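Local coordinates for protein sugar ABC transporter (Agrobacterium radiobacter, PDB 4RXT) that binds arabinopyranose in the cleft between two domains and probably serves as the solute-binding protein of a sugar ABC transporter, at residues G30-V35 with M252-I257; N49-I54 with I66-T71; D81-A84 with P88-G91; Q149-F154 with D170-G175; N182-L187 with Q206-A211. One frame throughout, in Å; residues are numbered along the deposited sequence. Where two conformers were deposited one is given.

Contact 1: G30-V35 with M252-I257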
# COMPACT_ATOMS: atom_id res chain seq x y z
N GLY A 30 -4.72 -20.86 -3.99
CA GLY A 30 -5.48 -21.61 -4.99
C GLY A 30 -4.96 -23.04 -5.11
O GLY A 30 -5.72 -23.99 -5.14
N LYS A 31 -3.66 -23.18 -5.17
CA LYS A 31 -3.01 -24.50 -5.30
C LYS A 31 -3.23 -25.33 -4.02
O LYS A 31 -3.56 -26.53 -4.06
CB LYS A 31 -1.51 -24.35 -5.59
CG LYS A 31 -1.16 -23.88 -7.01
CD LYS A 31 0.34 -24.02 -7.32
CE LYS A 31 0.99 -22.74 -7.86
NZ LYS A 31 0.84 -22.53 -9.34
N ASP A 32 -3.05 -24.69 -2.87
CA ASP A 32 -3.13 -25.43 -1.60
C ASP A 32 -4.54 -25.94 -1.36
O ASP A 32 -4.74 -27.05 -0.87
CB ASP A 32 -2.72 -24.56 -0.39
CG ASP A 32 -1.23 -24.33 -0.29
OD1 ASP A 32 -0.46 -24.94 -1.08
OD2 ASP A 32 -0.83 -23.51 0.59
N LEU A 33 -5.52 -25.11 -1.72
CA LEU A 33 -6.90 -25.31 -1.29
C LEU A 33 -7.78 -25.92 -2.39
O LEU A 33 -8.93 -26.25 -2.15
CB LEU A 33 -7.52 -23.97 -0.86
CG LEU A 33 -6.84 -23.21 0.29
CD1 LEU A 33 -7.55 -21.88 0.54
CD2 LEU A 33 -6.80 -24.07 1.55
N GLY A 34 -7.24 -26.02 -3.60
CA GLY A 34 -8.00 -26.52 -4.74
C GLY A 34 -9.08 -25.58 -5.23
O GLY A 34 -10.24 -25.96 -5.39
N VAL A 35 -8.65 -24.36 -5.52
CA VAL A 35 -9.52 -23.30 -6.05
C VAL A 35 -8.84 -22.73 -7.30
O VAL A 35 -7.63 -22.53 -7.32
CB VAL A 35 -9.73 -22.18 -5.00
CG1 VAL A 35 -10.57 -21.03 -5.56
CG2 VAL A 35 -10.42 -22.73 -3.76
N MET A 252 -2.38 -11.00 2.65
CA MET A 252 -3.62 -10.45 2.08
C MET A 252 -4.12 -11.32 0.90
O MET A 252 -5.33 -11.62 0.80
CB MET A 252 -3.48 -8.97 1.67
CG MET A 252 -3.36 -7.96 2.82
SD MET A 252 -3.11 -6.28 2.10
CE MET A 252 -1.75 -5.70 3.12
N GLY A 253 -3.22 -11.73 0.02
CA GLY A 253 -3.57 -12.60 -1.11
C GLY A 253 -3.98 -14.00 -0.67
O GLY A 253 -5.02 -14.51 -1.07
N TYR A 254 -3.16 -14.59 0.19
CA TYR A 254 -3.36 -15.97 0.63
C TYR A 254 -4.64 -16.10 1.46
O TYR A 254 -5.52 -16.92 1.15
CB TYR A 254 -2.14 -16.48 1.41
CG TYR A 254 -2.20 -17.98 1.62
CD1 TYR A 254 -2.99 -18.53 2.62
CD2 TYR A 254 -1.52 -18.85 0.77
CE1 TYR A 254 -3.07 -19.90 2.79
CE2 TYR A 254 -1.58 -20.22 0.93
CZ TYR A 254 -2.35 -20.75 1.94
OH TYR A 254 -2.41 -22.12 2.04
N ASP A 255 -4.68 -15.34 2.55
CA ASP A 255 -5.78 -15.41 3.47
C ASP A 255 -7.01 -14.76 2.84
O ASP A 255 -8.13 -15.07 3.25
CB ASP A 255 -5.44 -14.80 4.81
CG ASP A 255 -4.60 -15.72 5.68
OD1 ASP A 255 -4.41 -16.91 5.32
OD2 ASP A 255 -4.16 -15.27 6.74
N GLY A 256 -6.83 -13.88 1.86
CA GLY A 256 -7.98 -13.40 1.08
C GLY A 256 -8.72 -14.51 0.37
O GLY A 256 -9.94 -14.65 0.48
N ILE A 257 -7.98 -15.29 -0.41
CA ILE A 257 -8.54 -16.46 -1.07
C ILE A 257 -9.09 -17.48 -0.08
O ILE A 257 -10.21 -17.96 -0.23
CB ILE A 257 -7.53 -17.13 -2.00
CG1 ILE A 257 -7.17 -16.18 -3.14
CG2 ILE A 257 -8.07 -18.48 -2.50
CD1 ILE A 257 -8.30 -15.77 -4.08

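Contact 2: N49-I54 with I66-T71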
# COMPACT_ATOMS: atom_id res chain seq x y z
N ASN A 49 -11.74 3.05 -13.97
CA ASN A 49 -12.73 2.48 -14.89
C ASN A 49 -12.33 1.05 -15.27
O ASN A 49 -13.17 0.17 -15.36
CB ASN A 49 -12.83 3.33 -16.17
CG ASN A 49 -13.98 2.92 -17.07
OD1 ASN A 49 -15.09 2.68 -16.61
ND2 ASN A 49 -13.73 2.88 -18.35
N GLY A 50 -11.02 0.86 -15.47
CA GLY A 50 -10.48 -0.42 -15.84
C GLY A 50 -10.81 -1.44 -14.79
O GLY A 50 -11.24 -2.56 -15.10
N GLN A 51 -10.60 -1.08 -13.54
CA GLN A 51 -10.94 -2.00 -12.46
C GLN A 51 -12.45 -2.28 -12.37
O GLN A 51 -12.87 -3.40 -12.15
CB GLN A 51 -10.41 -1.50 -11.11
CG GLN A 51 -10.47 -2.61 -10.08
CD GLN A 51 -10.06 -2.20 -8.69
OE1 GLN A 51 -10.64 -1.31 -8.09
NE2 GLN A 51 -9.05 -2.86 -8.16
N ILE A 52 -13.25 -1.23 -12.53
CA ILE A 52 -14.70 -1.40 -12.47
C ILE A 52 -15.18 -2.38 -13.57
O ILE A 52 -15.98 -3.28 -13.32
CB ILE A 52 -15.41 -0.04 -12.54
CG1 ILE A 52 -15.12 0.78 -11.28
CG2 ILE A 52 -16.93 -0.25 -12.65
CD1 ILE A 52 -15.57 2.23 -11.40
N SER A 53 -14.67 -2.18 -14.78
CA SER A 53 -14.98 -3.07 -15.90
C SER A 53 -14.61 -4.51 -15.63
O SER A 53 -15.38 -5.43 -15.87
CB SER A 53 -14.25 -2.58 -17.17
OG SER A 53 -14.78 -1.35 -17.62
N ILE A 54 -13.42 -4.70 -15.08
CA ILE A 54 -12.94 -6.04 -14.72
C ILE A 54 -13.84 -6.69 -13.65
O ILE A 54 -14.21 -7.86 -13.79
CB ILE A 54 -11.46 -5.99 -14.26
CG1 ILE A 54 -10.57 -5.66 -15.46
CG2 ILE A 54 -11.01 -7.29 -13.56
CD1 ILE A 54 -9.19 -5.19 -15.07
N ILE A 66 -15.28 -13.29 -4.96
CA ILE A 66 -14.27 -12.42 -5.53
C ILE A 66 -13.49 -11.74 -4.41
O ILE A 66 -14.08 -11.29 -3.41
CB ILE A 66 -14.90 -11.32 -6.45
CG1 ILE A 66 -15.49 -11.95 -7.73
CG2 ILE A 66 -13.89 -10.22 -6.80
CD1 ILE A 66 -16.50 -11.06 -8.44
N VAL A 67 -12.17 -11.69 -4.59
CA VAL A 67 -11.29 -10.90 -3.74
C VAL A 67 -10.87 -9.67 -4.53
O VAL A 67 -10.46 -9.78 -5.68
CB VAL A 67 -10.02 -11.67 -3.30
CG1 VAL A 67 -9.09 -10.78 -2.46
CG2 VAL A 67 -10.43 -12.92 -2.52
N ILE A 68 -11.00 -8.50 -3.94
CA ILE A 68 -10.62 -7.26 -4.61
C ILE A 68 -9.90 -6.29 -3.69
O ILE A 68 -10.25 -6.16 -2.52
CB ILE A 68 -11.86 -6.57 -5.27
CG1 ILE A 68 -11.49 -5.32 -6.06
CG2 ILE A 68 -12.96 -6.26 -4.25
CD1 ILE A 68 -12.55 -4.86 -7.04
N SER A 69 -8.91 -5.59 -4.28
CA SER A 69 -8.28 -4.41 -3.66
C SER A 69 -8.84 -3.17 -4.37
O SER A 69 -8.33 -2.78 -5.38
CB SER A 69 -6.75 -4.45 -3.78
OG SER A 69 -6.39 -4.43 -5.14
N PRO A 70 -9.90 -2.56 -3.80
CA PRO A 70 -10.50 -1.43 -4.48
C PRO A 70 -9.52 -0.29 -4.72
O PRO A 70 -8.91 0.21 -3.80
CB PRO A 70 -11.63 -0.99 -3.55
CG PRO A 70 -11.90 -2.16 -2.67
CD PRO A 70 -10.60 -2.92 -2.56
N THR A 71 -9.44 0.16 -5.98
CA THR A 71 -8.42 1.12 -6.33
C THR A 71 -8.70 2.56 -5.88
O THR A 71 -7.79 3.30 -5.59
CB THR A 71 -8.04 1.00 -7.81
OG1 THR A 71 -6.73 1.58 -7.99
CG2 THR A 71 -9.08 1.65 -8.69

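Contact 3: D81-A84 with P88-G91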
# COMPACT_ATOMS: atom_id res chain seq x y z
N ASP A 81 -21.23 -2.70 -4.23
CA ASP A 81 -22.62 -2.95 -3.81
C ASP A 81 -23.31 -3.82 -4.88
O ASP A 81 -24.04 -4.77 -4.57
CB ASP A 81 -23.41 -1.64 -3.65
CG ASP A 81 -23.09 -0.87 -2.36
OD1 ASP A 81 -22.54 -1.44 -1.39
OD2 ASP A 81 -23.40 0.35 -2.35
N GLU A 82 -23.10 -3.46 -6.15
CA GLU A 82 -23.73 -4.17 -7.26
C GLU A 82 -23.26 -5.61 -7.35
O GLU A 82 -24.07 -6.54 -7.50
CB GLU A 82 -23.55 -3.42 -8.59
CG GLU A 82 -24.28 -2.09 -8.65
CD GLU A 82 -25.77 -2.24 -8.45
OE1 GLU A 82 -26.34 -3.16 -9.07
OE2 GLU A 82 -26.36 -1.47 -7.67
N ALA A 83 -21.93 -5.78 -7.33
CA ALA A 83 -21.34 -7.11 -7.35
C ALA A 83 -21.86 -8.02 -6.24
O ALA A 83 -22.16 -9.20 -6.47
CB ALA A 83 -19.82 -7.02 -7.27
N ALA A 84 -22.00 -7.44 -5.06
CA ALA A 84 -22.39 -8.17 -3.86
C ALA A 84 -23.80 -8.74 -3.94
O ALA A 84 -24.13 -9.65 -3.17
CB ALA A 84 -22.25 -7.29 -2.62
N PRO A 88 -20.36 -13.06 -3.28
CA PRO A 88 -19.69 -12.50 -2.09
C PRO A 88 -18.33 -11.90 -2.41
O PRO A 88 -17.52 -12.52 -3.13
CB PRO A 88 -19.52 -13.68 -1.13
CG PRO A 88 -19.77 -14.87 -1.93
CD PRO A 88 -20.45 -14.52 -3.22
N ILE A 89 -18.09 -10.75 -1.79
CA ILE A 89 -16.90 -9.93 -2.07
C ILE A 89 -16.09 -9.82 -0.81
O ILE A 89 -16.59 -9.46 0.24
CB ILE A 89 -17.27 -8.51 -2.58
CG1 ILE A 89 -18.36 -8.57 -3.67
CG2 ILE A 89 -16.02 -7.73 -3.02
CD1 ILE A 89 -17.96 -9.29 -4.93
N ILE A 90 -14.82 -10.19 -0.93
CA ILE A 90 -13.85 -10.07 0.14
C ILE A 90 -12.89 -8.95 -0.27
O ILE A 90 -12.32 -8.97 -1.38
CB ILE A 90 -13.11 -11.42 0.37
CG1 ILE A 90 -14.01 -12.44 1.12
CG2 ILE A 90 -11.80 -11.20 1.10
CD1 ILE A 90 -15.29 -12.83 0.39
N GLY A 91 -12.71 -7.97 0.62
CA GLY A 91 -11.80 -6.85 0.34
C GLY A 91 -10.43 -7.02 0.95
O GLY A 91 -10.26 -7.65 2.00

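Contact 4: Q149-F154 with D170-G175. With ARA (alpha-L-arabinopyranose), chain B.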
# COMPACT_ATOMS: atom_id res chain seq x y z
N GLN A 149 -5.78 7.35 4.20
CA GLN A 149 -5.61 7.04 5.63
C GLN A 149 -4.17 7.23 6.12
O GLN A 149 -3.93 7.71 7.21
CB GLN A 149 -6.13 5.65 5.97
CG GLN A 149 -7.63 5.59 5.86
CD GLN A 149 -8.18 4.25 6.21
OE1 GLN A 149 -7.59 3.25 5.88
NE2 GLN A 149 -9.32 4.21 6.88
N ARG A 150 -3.19 6.81 5.31
CA ARG A 150 -1.77 7.02 5.66
C ARG A 150 -1.49 8.51 5.78
O ARG A 150 -0.82 8.98 6.72
CB ARG A 150 -0.84 6.38 4.64
CG ARG A 150 -0.98 4.90 4.62
CD ARG A 150 -0.22 4.27 3.48
NE ARG A 150 -0.66 2.89 3.33
CZ ARG A 150 -0.37 2.08 2.35
NH1 ARG A 150 0.50 2.44 1.39
NH2 ARG A 150 -0.91 0.88 2.37
N ARG A 151 -2.03 9.28 4.85
CA ARG A 151 -1.85 10.72 4.88
C ARG A 151 -2.42 11.32 6.18
O ARG A 151 -1.76 12.09 6.86
CB ARG A 151 -2.49 11.36 3.65
CG ARG A 151 -2.60 12.87 3.67
CD ARG A 151 -3.13 13.42 2.36
NE ARG A 151 -3.25 14.87 2.39
CZ ARG A 151 -4.20 15.53 3.04
NH1 ARG A 151 -5.14 14.88 3.70
NH2 ARG A 151 -4.19 16.84 3.03
N THR A 152 -3.63 10.92 6.51
CA THR A 152 -4.29 11.40 7.74
C THR A 152 -3.48 11.01 8.98
O THR A 152 -3.21 11.81 9.87
CB THR A 152 -5.72 10.84 7.80
OG1 THR A 152 -6.49 11.43 6.74
CG2 THR A 152 -6.40 11.23 9.11
N GLY A 153 -3.07 9.74 9.05
CA GLY A 153 -2.39 9.26 10.22
C GLY A 153 -1.09 10.04 10.40
O GLY A 153 -0.72 10.45 11.51
N PHE A 154 -0.36 10.25 9.29
CA PHE A 154 0.88 11.01 9.31
C PHE A 154 0.68 12.46 9.75
O PHE A 154 1.38 12.96 10.65
CB PHE A 154 1.53 10.94 7.91
CG PHE A 154 2.78 11.79 7.77
CD1 PHE A 154 4.03 11.30 8.15
CD2 PHE A 154 2.71 13.05 7.20
CE1 PHE A 154 5.16 12.09 8.03
CE2 PHE A 154 3.86 13.83 7.05
CZ PHE A 154 5.07 13.35 7.47
N ASP A 170 2.22 18.97 0.33
CA ASP A 170 1.36 17.79 0.42
C ASP A 170 0.96 17.53 -1.02
O ASP A 170 0.07 18.18 -1.53
CB ASP A 170 0.22 18.16 1.34
CG ASP A 170 -0.81 17.07 1.56
OD1 ASP A 170 -0.85 16.02 0.90
OD2 ASP A 170 -1.67 17.33 2.42
N LYS A 171 1.71 16.65 -1.70
CA LYS A 171 1.64 16.55 -3.16
C LYS A 171 1.13 15.18 -3.58
O LYS A 171 1.32 14.18 -2.85
CB LYS A 171 3.03 16.77 -3.79
CG LYS A 171 3.51 18.19 -3.70
CD LYS A 171 2.79 18.96 -4.78
CE LYS A 171 3.40 20.31 -5.07
NZ LYS A 171 2.27 21.20 -5.46
N TYR A 172 0.49 15.16 -4.74
CA TYR A 172 0.02 13.92 -5.35
C TYR A 172 0.63 13.77 -6.70
O TYR A 172 0.74 14.74 -7.46
CB TYR A 172 -1.50 13.95 -5.54
CG TYR A 172 -2.29 13.86 -4.22
CD1 TYR A 172 -2.60 15.00 -3.48
CD2 TYR A 172 -2.71 12.64 -3.74
CE1 TYR A 172 -3.31 14.91 -2.29
CE2 TYR A 172 -3.42 12.54 -2.58
CZ TYR A 172 -3.74 13.68 -1.87
OH TYR A 172 -4.48 13.54 -0.69
N ALA A 173 0.96 12.54 -7.00
CA ALA A 173 1.51 12.18 -8.30
C ALA A 173 0.35 11.62 -9.16
O ALA A 173 -0.85 11.84 -8.86
CB ALA A 173 2.71 11.20 -8.14
N ASP A 174 0.72 10.98 -10.28
CA ASP A 174 -0.19 10.38 -11.26
C ASP A 174 0.05 8.86 -11.36
O ASP A 174 -0.10 8.25 -12.44
CB ASP A 174 0.04 11.02 -12.63
CG ASP A 174 1.43 10.81 -13.15
OD1 ASP A 174 2.29 10.24 -12.44
OD2 ASP A 174 1.63 11.24 -14.31
N GLY A 175 0.46 8.27 -10.25
CA GLY A 175 0.70 6.86 -10.22
C GLY A 175 2.03 6.37 -10.77
O GLY A 175 2.25 5.19 -10.72
C1 ARA B . 0.80 -0.28 -1.48
C2 ARA B . -0.62 0.11 -1.01
C3 ARA B . -1.58 -0.01 -2.17
C4 ARA B . -1.08 0.76 -3.40
C5 ARA B . 0.34 1.13 -3.28
O1 ARA B . 1.43 0.46 -0.44
O2 ARA B . -1.06 -0.77 0.04
O3 ARA B . -2.89 0.40 -1.72
O4 ARA B . -1.66 2.07 -3.52
O5 ARA B . 1.20 0.08 -2.79

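Contact 5: N182-L187 with Q206-A211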
# COMPACT_ATOMS: atom_id res chain seq x y z
N ASN A 182 10.34 13.52 -10.08
CA ASN A 182 10.26 14.89 -10.51
C ASN A 182 9.67 15.82 -9.45
O ASN A 182 10.20 16.89 -9.23
CB ASN A 182 9.47 14.99 -11.82
CG ASN A 182 10.18 14.41 -13.04
OD1 ASN A 182 11.39 14.24 -13.08
ND2 ASN A 182 9.39 14.14 -14.06
N ILE A 183 8.62 15.37 -8.77
CA ILE A 183 8.03 16.17 -7.68
C ILE A 183 9.09 16.40 -6.61
O ILE A 183 9.27 17.51 -6.14
CB ILE A 183 6.84 15.46 -7.08
CG1 ILE A 183 5.65 15.51 -8.04
CG2 ILE A 183 6.40 16.18 -5.81
CD1 ILE A 183 4.54 14.55 -7.69
N MET A 184 9.83 15.34 -6.23
CA MET A 184 10.81 15.48 -5.17
C MET A 184 11.90 16.48 -5.54
O MET A 184 12.26 17.37 -4.74
CB MET A 184 11.42 14.11 -4.78
CG MET A 184 12.41 14.18 -3.62
SD MET A 184 11.70 14.47 -1.98
CE MET A 184 10.95 16.06 -1.93
N THR A 185 12.39 16.37 -6.78
CA THR A 185 13.45 17.25 -7.27
C THR A 185 12.94 18.71 -7.31
O THR A 185 13.66 19.65 -6.93
CB THR A 185 13.95 16.77 -8.66
OG1 THR A 185 14.41 15.40 -8.57
CG2 THR A 185 15.12 17.59 -9.08
N ASP A 186 11.68 18.88 -7.75
CA ASP A 186 11.06 20.21 -7.85
C ASP A 186 10.92 20.83 -6.47
O ASP A 186 11.27 21.99 -6.26
CB ASP A 186 9.66 20.17 -8.49
CG ASP A 186 9.66 19.82 -10.00
OD1 ASP A 186 10.75 19.69 -10.62
OD2 ASP A 186 8.55 19.69 -10.58
N LEU A 187 10.44 20.02 -5.54
CA LEU A 187 10.15 20.47 -4.17
C LEU A 187 11.40 20.96 -3.48
O LEU A 187 11.43 22.01 -2.88
CB LEU A 187 9.48 19.37 -3.32
CG LEU A 187 7.99 19.06 -3.56
CD1 LEU A 187 7.52 17.89 -2.70
CD2 LEU A 187 7.12 20.30 -3.35
N GLN A 206 10.00 4.37 -4.48
CA GLN A 206 10.94 4.16 -5.61
C GLN A 206 11.38 5.49 -6.18
O GLN A 206 12.56 5.74 -6.34
CB GLN A 206 10.26 3.34 -6.71
CG GLN A 206 9.94 1.89 -6.35
CD GLN A 206 8.96 1.23 -7.31
OE1 GLN A 206 8.19 1.90 -8.03
NE2 GLN A 206 8.99 -0.09 -7.35
N GLY A 207 10.43 6.32 -6.57
CA GLY A 207 10.74 7.60 -7.19
C GLY A 207 11.44 8.62 -6.31
O GLY A 207 12.40 9.27 -6.72
N VAL A 208 10.94 8.77 -5.09
CA VAL A 208 11.56 9.71 -4.14
C VAL A 208 12.96 9.23 -3.72
O VAL A 208 13.92 10.02 -3.67
CB VAL A 208 10.66 9.90 -2.90
CG1 VAL A 208 11.35 10.71 -1.81
CG2 VAL A 208 9.38 10.57 -3.35
N GLY A 209 13.08 7.94 -3.43
CA GLY A 209 14.36 7.38 -3.10
C GLY A 209 15.35 7.61 -4.23
O GLY A 209 16.53 7.96 -3.97
N GLN A 210 14.90 7.39 -5.46
CA GLN A 210 15.74 7.58 -6.66
C GLN A 210 16.25 9.02 -6.72
O GLN A 210 17.40 9.29 -6.98
CB GLN A 210 15.01 7.19 -7.94
CG GLN A 210 15.86 7.08 -9.20
CD GLN A 210 16.78 5.88 -9.23
OE1 GLN A 210 16.36 4.74 -9.00
NE2 GLN A 210 18.04 6.11 -9.56
N ALA A 211 15.36 9.98 -6.47
CA ALA A 211 15.75 11.40 -6.48
C ALA A 211 16.84 11.72 -5.43
O ALA A 211 17.83 12.45 -5.70
CB ALA A 211 14.54 12.30 -6.21

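Contact 1: G30-V35 with M252-I257
Tyr254 reaches across from the 252-257 segment to give its phenolic proton to Asp32, with 2.6 Å between Tyr254 OH and Asp32 OD2. The ring is carried there by a first torsion of -168°, which sets CG anti to the backbone N and sends the ring out from its own helix towards the last turn of helix 17-33. The carboxylate oxygen meets the ring at its edge, close to the ring plane, and receives the hydroxyl on its anti lone pair, the one facing away from OD1. The carboxylate is turned 64° from the ring plane, and the two side chains run roughly perpendicular to each other. Asp32 OD2 is also in a salt bridge with Lys28, one turn earlier in the helix, so the same oxygen serves two partners.

Both helices belong to the N-terminal Rossmann-like domain of this periplasmic binding protein. Helix 249-264 follows strand 243-246, a member of the other domain's sheet, and so brings the chain back to pack beside the first helix of the fold.

Ile257, one turn on from Tyr254, forms the apolar half of the contact. Its CG2 approaches Gly30 N at 4.4 Å, in a place where the glycine offers bare backbone. Looser flanks are supplied by Leu33, whose CD1 lies 4.6 Å from Ile257 CG2, and by Val35, whose CG1 is 4.7 Å from the same methyl. Ile257 also packs on Ala26 and Ala29 of helix 17-33, while Leu33 leans on Lys258 and Leu261.

Contact 2: N49-I54 with I66-T71
Gln51, in the first turns of helix 48-60, faces the segment that leaves the C-terminal end of strand 66-68, and the backbones come nearest where its CA lies 7.3 Å from Thr71 CA. The glutamine spans that gap with an extended chain: CG is anti to the backbone N (chi1 -166°), and the next torsion continues the line until the amide lies against the turn. There both ends of the amide are used. Gln51 OE1 accepts the backbone proton of Thr71 N at 2.8 Å, the donor tilted somewhat from the plane of the side-chain carbonyl. Gln51 NE2 gives a proton to Ser69 O at 2.9 Å; the bond is fairly straight at 161° and runs in the plane of the glutamine amide, although it meets the serine carbonyl from above its plane.

Apolar atoms close the sides. Ile68 CD1 sits 4.0 Å from Gln51 CD, and Thr71 CG2 comes within 3.4 Å of Gln51 OE1 as the two side chains run antiparallel alongside one another. The hydroxyl of Thr71 is hydrogen-bonded to the backbone O of Glu45.

This is the ligand-facing end of a strand in the parallel sheet of the first domain, where loops of a Rossmann-like fold gather round the binding cleft. Ser69 lies about 3 Å from Lys12 and Thr71 about 4 Å from Glu45, measured between side chains, and both of those residues bind the sugar. With a donor and an acceptor paired to complementary backbone groups two residues apart, the buried amide has its rotation fixed, and the turn beside Lys12 and Glu45 is tied to the helix.

Contact 3: D81-A84 with P88-G91
Ile89 fills the angle between strand 89-92 and helix 77-84, its longer branch pressed against Ala83 and Ala84. The contact lies within the beta-alpha-beta crossover formed by strand 66-68, helix 77-84 and strand 89-92, one of the repeating connections of the Rossmann-like N-terminal domain. Only three residues separate the two segments, and the backbones come nearest where Ala84 CA and Pro88 CA are 5.4 Å apart.

The tight part is wholly apolar. Ile89 has CG1 beside its backbone N and anti to the carbonyl carbon (chi1 -46°), which aims that branch at the helix, and its CD1 ends 3.8 Å from Ala83 CB. Ile89 also packs on Ile66 and Ile68 of the neighbouring strand and on Phe101, so its side chain fills the space between helix and sheet. Alanine on the helix, with a single methyl, lets the backbone lie close to the isoleucine.

Towards the surface the fit is looser. Ala84 is partly exposed, and its methyl lies beside the strand rather than aimed at it. The side-chain bond of Pro88, also partly exposed, leaves its CA away from the helix, and the residue packs on Lys102 and Val263. No hydrogen bond joins the two segments, and the strand instead uses its backbone within the sheet, Ile90 pairing with Ile66 and Ile68. At this looser edge the approach widens slightly: Ala84 CB is 4.2 Å from Ile89 CG1, and Ala84 N is 4.1 Å from that same carbon.

Contact 4: Q149-F154 with D170-G175
With CG anti to the backbone N (chi1 169°) and the rest of its chain extended to NE, Arg151 reaches from helix 145-161 to the edge strand 165-172, where Asp170, whose CG is likewise anti to its backbone N, turns its carboxylate to meet it. Helix and strand belong to the beta-alpha-beta unit of strand 133-139, helix 145-161 and strand 165-172 in the second Rossmann-like domain. The salt bridge is side-on. Arg151 NE donates to Asp170 OD1 at 3.1 Å, in the guanidinium plane and on the syn lone pair, while Arg151 NH2 donates to Asp170 OD2 at 2.6 Å, also on the syn side but tilted from both planes. The two flat groups lie 26° apart, nearly coplanar.

Tyr172 comes in crosswise to the arginine chain, its OH 3.3 Å from Arg151 CD; that hydroxyl is hydrogen-bonded to Glu148, in the preceding turn of the same helix. The bridge lies at the surface, and the next residue back on the helix points into the sugar pocket instead. The chain of Arg150, extended from CG to NE, carries the guanidinium to the sugar, where Asn109, Ser200 O and a cation-pi contact with Phe226 steady it. It grips the bound alpha-L-arabinopyranose with two nitrogens: Arg150 NH1 to O1 of the sugar and Arg150 NH2 to O2, each at 2.9 Å.

Contact 5: N182-L187 with Q206-A211
Met184 and Ala211 meet where helix 177-190 passes over helix 202-214, with Met184 CG 3.8 Å from Ala211 CB. Both helices lie on one face of the second domain's sheet, as in the layered alpha/beta arrangement of a Rossmann-like fold, and strand 194-199 links them in the chain. The axes of the two short segments come within 8.5 Å and cross at -45°, running in broadly the same direction.

In the first shell the methionine carries most of the contact. Its CG is anti to the backbone N (chi1 -177°), which starts the chain towards the other helix. Bends at the next two torsions then fold the sulfur alongside Val208 and lead the terminal methyl away from that helix. Met184 SD approaches Val208 CG1 at 3.8 Å, the two side chains meeting at a slant. Val208 uses the branch that stands anti to its own backbone N. Met184 CB lies 3.9 Å from Ala211 CB, so the alanine methyl rests against the root of the methionine while the valine takes its middle. No hydrogen bond passes between the segments.

Further out, the sheet sets the floor beneath this pair: Met184 rests on Val136 and Val197, and Val208 on Ile138, Val197 and Ala199. Leu181, one turn before Thr185, continues the packing against Ala211 and Gln210. At the more exposed margin the hydroxyl of Thr185 is turned back to its own helix, bonded to Leu181 O, and Thr185 OG1 passes 3.9 Å from Ala211 CB.

In the fold
The contacts divide between two domains, with the sugar in the cleft between them. Contacts 1, 2 and 3 lie in the first: Ile66 and Ile68 of contact 2 are joined to Ile90 of contact 3 by backbone hydrogen bonds, centres about 10 Å apart, and contact 1 covers the sheet through Ile257 CD1, 3.9 Å from Val67 CG2. Contacts 4 and 5 share the second domain, centres about 15 Å apart, Ile183 CD1 packing 3.8 Å from Ala173 CB. Contacts 2 and 4 flank the ligand, nearest atoms about 9 Å apart: Arg150 binds it, whereas the Ser69 side chain is about 7 Å away. In contact 5 the Val208 side chain is about 13 Å from the sugar.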